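Local coordinates for protein D-alanine--D-alanine ligase (Acinetobacter baumannii ACICU, PDB 5D8D) that uses ATP to join two D-alanines into D-alanyl-D-alanine, the dipeptide needed to build the peptidoglycan of the cell wall, at residues 87-91 against 92-96; 27-30 against 31-35. All blocks are in the same frame, centred on the assembly; numbering follows the deposited sequence.

Contact 1: 87-91 against 92-96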
loop_
_atom_site.group_PDB
_atom_site.type_symbol
_atom_site.label_atom_id
_atom_site.label_comp_id
_atom_site.label_asym_id
_atom_site.label_seq_id
_atom_site.Cartn_x
_atom_site.Cartn_y
_atom_site.Cartn_z
ATOM N N THR A 87 8.491 13.527 -6.565
ATOM C CA THR A 87 7.550 13.501 -7.683
ATOM C C THR A 87 6.635 12.284 -7.573
ATOM O O THR A 87 6.988 11.299 -6.968
ATOM C CB THR A 87 8.320 13.425 -9.016
ATOM O OG1 THR A 87 9.263 12.346 -8.982
ATOM C CG2 THR A 87 9.076 14.689 -9.254
ATOM N N GLY A 88 5.457 12.361 -8.171
ATOM C CA GLY A 88 4.606 11.209 -8.317
ATOM C C GLY A 88 3.806 10.822 -7.091
ATOM O O GLY A 88 3.568 11.644 -6.212
ATOM N N THR A 89 3.382 9.559 -7.065
ATOM C CA THR A 89 2.510 9.038 -6.043
ATOM C C THR A 89 3.215 8.797 -4.680
ATOM O O THR A 89 4.412 8.529 -4.632
ATOM C CB THR A 89 1.838 7.756 -6.542
ATOM O OG1 THR A 89 1.145 8.035 -7.760
ATOM C CG2 THR A 89 0.850 7.238 -5.538
ATOM N N GLY A 90 2.456 8.890 -3.581
ATOM C CA GLY A 90 2.994 8.655 -2.206
ATOM C C GLY A 90 3.163 7.172 -1.920
ATOM O O GLY A 90 2.992 6.317 -2.795
ATOM N N VAL A 91 3.451 6.871 -0.665
ATOM C CA VAL A 91 3.661 5.488 -0.190
ATOM C C VAL A 91 2.454 4.614 -0.457
ATOM O O VAL A 91 2.570 3.517 -1.035
ATOM C CB VAL A 91 3.988 5.447 1.329
ATOM C CG1 VAL A 91 4.300 4.019 1.789
ATOM C CG2 VAL A 91 5.211 6.313 1.624
ATOM N N GLN A 92 1.294 5.060 -0.001
ATOM C CA GLN A 92 0.099 4.191 -0.112
ATOM C C GLN A 92 -0.289 3.812 -1.570
ATOM O O GLN A 92 -0.393 2.606 -1.953
ATOM C CB GLN A 92 -1.087 4.834 0.594
ATOM C CG GLN A 92 -2.312 3.959 0.538
ATOM C CD GLN A 92 -3.439 4.562 1.300
ATOM O OE1 GLN A 92 -3.942 5.612 0.956
ATOM N NE2 GLN A 92 -3.827 3.908 2.352
ATOM N N GLY A 93 -0.458 4.850 -2.377
ATOM C CA GLY A 93 -0.771 4.688 -3.782
ATOM C C GLY A 93 0.241 3.845 -4.563
ATOM O O GLY A 93 -0.132 3.063 -5.454
ATOM N N SER A 94 1.513 4.019 -4.244
ATOM C CA SER A 94 2.564 3.289 -4.912
ATOM C C SER A 94 2.484 1.840 -4.564
ATOM O O SER A 94 2.474 1.007 -5.463
ATOM C CB SER A 94 3.972 3.828 -4.548
ATOM O OG SER A 94 4.052 5.192 -4.868
ATOM N N ALA A 95 2.414 1.535 -3.271
ATOM C CA ALA A 95 2.270 0.133 -2.837
ATOM C C ALA A 95 0.986 -0.546 -3.331
ATOM O O ALA A 95 1.022 -1.745 -3.702
ATOM C CB ALA A 95 2.368 0.012 -1.348
ATOM N N ILE A 96 -0.123 0.192 -3.381
ATOM C CA ILE A 96 -1.321 -0.353 -4.065
ATOM C C ILE A 96 -1.088 -0.551 -5.593
ATOM O O ILE A 96 -1.339 -1.649 -6.144
ATOM C CB ILE A 96 -2.586 0.508 -3.857
ATOM C CG1 ILE A 96 -2.990 0.554 -2.375
ATOM C CG2 ILE A 96 -3.722 -0.082 -4.686
ATOM C CD1 ILE A 96 -3.986 1.655 -2.015
#
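From G90 the chain passes directly into the first turn of helix 91-97, with G90 at the N-cap and its carbonyl receiving the first helical bond, S94 N to G90 O at 3.1 Å. The next one follows at once: A95 N reaches V91 O at 3.0 Å and is nearly straight, 172° at the hydrogen. S94 adds a second grip on the same carbonyl. With OG turned back beside its own backbone N (chi1 -57°), the hydroxyl gives its proton to G90 O at 2.6 Å, coming from the opposite face of the carbonyl plane to S94 N. T89 presses its methyl against the helix backbone: CG2, anti to the backbone N, sits a tight 3.5 Å from CA of G93, where there is no side chain to keep it off. The hydroxyl of T89 is engaged elsewhere, by E249 N. V91 carries its branches outward to Q76 and E80 of helix 74-81, while Q92 extends to the second subunit, where its NE2 makes a weak hydrogen bond to A95 O. This is the N-terminus of an α-helix, entered from a loop through a glycine N-cap and set at the subunit interface.

Contact 2: 27-30 against 31-35; sequences SGQA and VLDAL
V31, on the buried side of helix 21-37, lays its CG2 methyl 3.2 Å from S27 O, the same carbonyl that accepts V31 N at 2.8 Å. CG2 lies beside the backbone N (chi1 173° places CG1 anti to it), which lays the methyl beside the oxygen that the N-H already holds. G28 O takes L32 N at 2.7 Å, with the donor nearly on the line of the C=O bond, and the CB of L32 rests 3.3 Å from that oxygen. This inner face is closely filled: V31 and L35 meet F62 of strand 60-63, and S27 OG is bonded to M275 N and H66 NE2. L32 sits to the side, on A42 and A44 of strand 41-45. The helix is the crossover of a β-α-β unit, running between parallel strands 9-13 and 41-45 of the N-terminal domain. A30 and A34, one turn apart, are covered by F292 of helix 292-301.

The outer face is much looser. Q29 bends at chi2 as its amide reaches along the helix to the next turn, and NE2 comes within 2.9 Å of D33 OD2. That bond is weak, only 122° at the hydrogen, and the amide and carboxylate planes stand 72° apart. Both residues touch a crystal neighbour, so the lattice may contribute. The backbone stays regular, D33 N to Q29 O being almost straight.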
loop_
_atom_site.group_PDB
_atom_site.type_symbol
_atom_site.label_atom_id
_atom_site.label_comp_id
_atom_site.label_asym_id
_atom_site.label_seq_id
_atom_site.Cartn_x
_atom_site.Cartn_y
_atom_site.Cartn_z
ATOM N N SER A 27 15.823 6.067 -18.377
ATOM C CA SER A 27 14.943 7.180 -17.931
ATOM C C SER A 27 15.699 8.279 -17.176
ATOM O O SER A 27 15.515 9.485 -17.417
ATOM C CB SER A 27 13.801 6.652 -17.052
ATOM O OG SER A 27 12.954 5.813 -17.821
ATOM N N GLY A 28 16.549 7.843 -16.265
ATOM C CA GLY A 28 17.306 8.749 -15.434
ATOM C C GLY A 28 18.199 9.697 -16.189
ATOM O O GLY A 28 18.144 10.935 -15.976
ATOM N N GLN A 29 19.004 9.117 -17.087
ATOM C CA GLN A 29 19.876 9.882 -17.962
ATOM C C GLN A 29 19.074 10.866 -18.743
ATOM O O GLN A 29 19.449 12.043 -18.861
ATOM C CB GLN A 29 20.604 8.975 -18.952
ATOM C CG GLN A 29 22.080 8.894 -18.735
ATOM C CD GLN A 29 22.751 10.189 -19.056
ATOM O OE1 GLN A 29 23.512 10.707 -18.266
ATOM N NE2 GLN A 29 22.430 10.742 -20.190
ATOM N N ALA A 30 17.960 10.417 -19.316
ATOM C CA ALA A 30 17.195 11.372 -20.140
ATOM C C ALA A 30 16.616 12.514 -19.287
ATOM O O ALA A 30 16.634 13.688 -19.690
ATOM C CB ALA A 30 16.108 10.673 -20.933
ATOM N N VAL A 31 16.159 12.180 -18.078
ATOM C CA VAL A 31 15.611 13.203 -17.189
ATOM C C VAL A 31 16.698 14.142 -16.693
ATOM O O VAL A 31 16.492 15.355 -16.608
ATOM C CB VAL A 31 14.846 12.590 -16.022
ATOM C CG1 VAL A 31 14.439 13.682 -15.024
ATOM C CG2 VAL A 31 13.632 11.874 -16.555
ATOM N N LEU A 32 17.854 13.587 -16.377
ATOM C CA LEU A 32 18.974 14.420 -15.932
ATOM C C LEU A 32 19.374 15.449 -16.969
ATOM O O LEU A 32 19.445 16.641 -16.673
ATOM C CB LEU A 32 20.175 13.547 -15.564
ATOM C CG LEU A 32 21.367 14.232 -14.924
ATOM C CD1 LEU A 32 20.982 14.842 -13.589
ATOM C CD2 LEU A 32 22.468 13.223 -14.729
ATOM N N ASP A 33 19.609 14.991 -18.197
ATOM C CA ASP A 33 19.961 15.894 -19.297
ATOM C C ASP A 33 18.923 16.979 -19.532
ATOM O O ASP A 33 19.269 18.095 -19.901
ATOM C CB ASP A 33 20.198 15.140 -20.621
ATOM C CG ASP A 33 21.513 14.354 -20.650
ATOM O OD1 ASP A 33 22.518 14.791 -20.035
ATOM O OD2 ASP A 33 21.543 13.297 -21.334
ATOM N N ALA A 34 17.664 16.644 -19.359
ATOM C CA ALA A 34 16.593 17.585 -19.604
ATOM C C ALA A 34 16.532 18.647 -18.507
ATOM O O ALA A 34 16.363 19.843 -18.785
ATOM C CB ALA A 34 15.248 16.845 -19.725
ATOM N N LEU A 35 16.649 18.218 -17.259
ATOM C CA LEU A 35 16.622 19.163 -16.151
ATOM C C LEU A 35 17.811 20.088 -16.270
ATOM O O LEU A 35 17.630 21.296 -16.229
ATOM C CB LEU A 35 16.581 18.446 -14.794
ATOM C CG LEU A 35 15.300 17.636 -14.550
ATOM C CD1 LEU A 35 15.398 16.839 -13.254
ATOM C CD2 LEU A 35 14.029 18.503 -14.597
#

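In the fold
Contact 2 comes first along the chain, and contact 1 follows after the remaining strands of the parallel sheet and helix 74-81. Their centres lie 22 Å apart and their nearest atoms about 8 Å, so the two do not touch. Strand 60-63 relates them: F62 lies against the helix of 27-35, and the neighbouring I63 N is bonded to T87 OG1. Both lie near the predicted metal site, empty in this apo structure. N270, a predicted magnesium ligand, has its side chain about 9 Å from that of T89 and about 10 Å from that of S27. Contact 1 further places A95 about 8 Å from H143, in the predicted ATP-binding region, side chain to side chain.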